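PDB 6MLT: hemolysin-related protein from Vibrio cholerae serotype O1, which is a secreted, calcium-binding biofilm matrix protein that probably helps the bacterium adhere to surfaces, in part through carbohydrate binding by a lectin domain. Local coordinates for residues Lys52-Ile57 with Asp528-Asn533. Residues are numbered along the deposited sequence; the frame is centred on the assembly and turned at random.
Sequences KDVADI and DLEGNN. With CA (calcium ion), chain C; CA (calcium ion), chain B.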
loop_
_atom_site.group_PDB
_atom_site.type_symbol
_atom_site.label_atom_id
_atom_site.label_comp_id
_atom_site.label_asym_id
_atom_site.label_seq_id
_atom_site.Cartn_x
_atom_site.Cartn_y
_atom_site.Cartn_z
ATOM N N LYS A 52 21.701 -4.562 -9.295
ATOM C CA LYS A 52 22.354 -5.722 -9.887
ATOM C C LYS A 52 23.035 -6.590 -8.834
ATOM O O LYS A 52 23.375 -7.744 -9.119
ATOM C CB LYS A 52 23.374 -5.281 -10.941
ATOM N N ASP A 53 23.235 -6.070 -7.626
ATOM C CA ASP A 53 23.853 -6.832 -6.557
ATOM C C ASP A 53 22.779 -7.597 -5.782
ATOM O O ASP A 53 21.584 -7.531 -6.088
ATOM C CB ASP A 53 24.656 -5.896 -5.656
ATOM C CG ASP A 53 25.763 -5.196 -6.407
ATOM O OD1 ASP A 53 26.659 -5.896 -6.918
ATOM O OD2 ASP A 53 25.712 -3.954 -6.517
ATOM N N VAL A 54 23.205 -8.332 -4.760
ATOM C CA VAL A 54 22.309 -9.163 -3.960
ATOM C C VAL A 54 21.955 -8.401 -2.690
ATOM O O VAL A 54 22.839 -8.063 -1.895
ATOM C CB VAL A 54 22.948 -10.523 -3.634
ATOM C CG1 VAL A 54 21.997 -11.384 -2.801
ATOM C CG2 VAL A 54 23.323 -11.249 -4.909
ATOM N N ALA A 55 20.664 -8.134 -2.491
ATOM C CA ALA A 55 20.227 -7.372 -1.328
ATOM C C ALA A 55 20.568 -8.108 -0.038
ATOM O O ALA A 55 20.596 -9.340 0.019
ATOM C CB ALA A 55 18.725 -7.107 -1.397
ATOM N N ASP A 56 20.808 -7.330 1.009
ATOM C CA ASP A 56 21.328 -7.820 2.274
ATOM C C ASP A 56 20.329 -7.569 3.393
ATOM O O ASP A 56 19.312 -6.897 3.209
ATOM C CB ASP A 56 22.661 -7.145 2.558
ATOM C CG ASP A 56 23.619 -7.336 1.415
ATOM O OD1 ASP A 56 23.906 -8.512 1.107
ATOM O OD2 ASP A 56 24.036 -6.332 0.794
ATOM N N ILE A 57 20.623 -8.136 4.560
ATOM C CA ILE A 57 19.719 -8.105 5.703
ATOM C C ILE A 57 20.381 -7.321 6.832
ATOM O O ILE A 57 21.562 -7.530 7.133
ATOM C CB ILE A 57 19.342 -9.529 6.158
ATOM C CG1 ILE A 57 18.360 -10.174 5.167
ATOM C CG2 ILE A 57 18.702 -9.507 7.545
ATOM C CD1 ILE A 57 18.959 -10.680 3.897
ATOM N N ASP A 528 13.065 -10.499 -2.871
ATOM C CA ASP A 528 13.833 -11.079 -3.970
ATOM C C ASP A 528 15.230 -10.480 -3.904
ATOM O O ASP A 528 15.500 -9.409 -4.453
ATOM C CB ASP A 528 13.160 -10.803 -5.309
ATOM C CG ASP A 528 13.895 -11.439 -6.479
ATOM O OD1 ASP A 528 14.966 -12.047 -6.255
ATOM O OD2 ASP A 528 13.399 -11.332 -7.623
ATOM N N LEU A 529 16.132 -11.188 -3.223
ATOM C CA LEU A 529 17.455 -10.635 -2.958
ATOM C C LEU A 529 18.280 -10.528 -4.234
ATOM O O LEU A 529 18.933 -9.505 -4.470
ATOM C CB LEU A 529 18.177 -11.492 -1.916
ATOM C CG LEU A 529 17.417 -11.735 -0.603
ATOM C CD1 LEU A 529 18.232 -12.616 0.335
ATOM C CD2 LEU A 529 17.051 -10.429 0.081
ATOM N N GLU A 530 18.266 -11.569 -5.069
ATOM C CA GLU A 530 19.105 -11.580 -6.266
ATOM C C GLU A 530 18.477 -10.850 -7.443
ATOM O O GLU A 530 19.200 -10.459 -8.368
ATOM C CB GLU A 530 19.418 -13.017 -6.689
ATOM C CG GLU A 530 20.258 -13.803 -5.690
ATOM C CD GLU A 530 19.450 -14.316 -4.505
ATOM O OE1 GLU A 530 18.201 -14.266 -4.558
ATOM O OE2 GLU A 530 20.069 -14.770 -3.518
ATOM N N GLY A 531 17.162 -10.667 -7.445
ATOM C CA GLY A 531 16.518 -10.004 -8.556
ATOM C C GLY A 531 16.220 -10.896 -9.739
ATOM O O GLY A 531 15.945 -10.385 -10.829
ATOM N N ASN A 532 16.256 -12.217 -9.558
ATOM C CA ASN A 532 15.966 -13.161 -10.630
ATOM C C ASN A 532 14.603 -13.826 -10.462
ATOM O O ASN A 532 14.384 -14.926 -10.977
ATOM C CB ASN A 532 17.073 -14.206 -10.715
ATOM C CG ASN A 532 18.350 -13.640 -11.304
ATOM O OD1 ASN A 532 18.321 -12.957 -12.331
ATOM N ND2 ASN A 532 19.474 -13.908 -10.654
ATOM N N ASN A 533 13.681 -13.170 -9.763
ATOM C CA ASN A 533 12.282 -13.579 -9.714
ATOM C C ASN A 533 12.080 -14.851 -8.901
ATOM O O ASN A 533 11.123 -15.593 -9.132
ATOM C CB ASN A 533 11.713 -13.764 -11.128
ATOM C CG ASN A 533 10.223 -13.490 -11.193
ATOM O OD1 ASN A 533 9.688 -12.734 -10.386
ATOM N ND2 ASN A 533 9.546 -14.099 -12.156
HETATM CA CA CA C . 24.885 -7.804 -1.018
HETATM CA CA CA B . 27.781 -4.035 -8.073
HETATM O O HOH W 1 21.843 -10.269 -8.387
HETATM O O HOH W 2 26.261 -3.539 -9.641
HETATM O O HOH W 3 25.706 -9.980 -0.705
HETATM O O HOH W 4 24.638 -5.556 -2.147
#
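A single direct backbone hydrogen bond joins residues 52-57 to 528-533: Ala55 N donates to Leu529 O at 3.0 Å, nearly straight at the hydrogen (166°) but arriving 37° out of the carbonyl plane. The same oxygen receives a CA-H...O contact from Val54 CA, 3.4 Å away. A water adds a second link, donating to both Lys52 O and Glu530 O.

Leu529 buries more surface in the contact than any other residue. With CG anti to its carbonyl carbon (chi1 -54°), its side chain packs against Ala55 O, with CD2 3.7 Å from that oxygen and 4.0 Å from Ala55 CB, while CD1 meets Ile57 CD1, the two side chains crossing at about a right angle. Val54 CG1 rests 3.9 Å from Leu529 CB and also touches Glu530, whose side chain runs alongside that of Val54. Glu530 OE2 forms a salt bridge with Lys16.

The other face of 52-57 belongs to calcium. Val54 O and both carboxylate oxygens of Asp56 bind one ion, with Asn41, Asp43 and two waters. Asp53, bidentate at position 12 of an EF-hand-type loop, binds the second with Asp42, Asn44, Asp46, the carbonyl O of Lys48 and a water; Asp50 is another polar partner of Asp53. The partner loop is braced by Asp528, whose OD1 takes Gly531 N (2.9 Å) in an Asx motif and whose OD2 takes Asn533 N.

Within the beta-propeller, 52-57 runs from a calcium-binding loop into strand 56-63, and the contact ties that strand's sheet to one built from both chain ends, where strand 13-19 pairs with 553-559 and 528-533 connects strands 525-527 and 536-541. Val37 of strand 36-38 touches both Ala55 and Leu529, and Ile538 packs against Ile57.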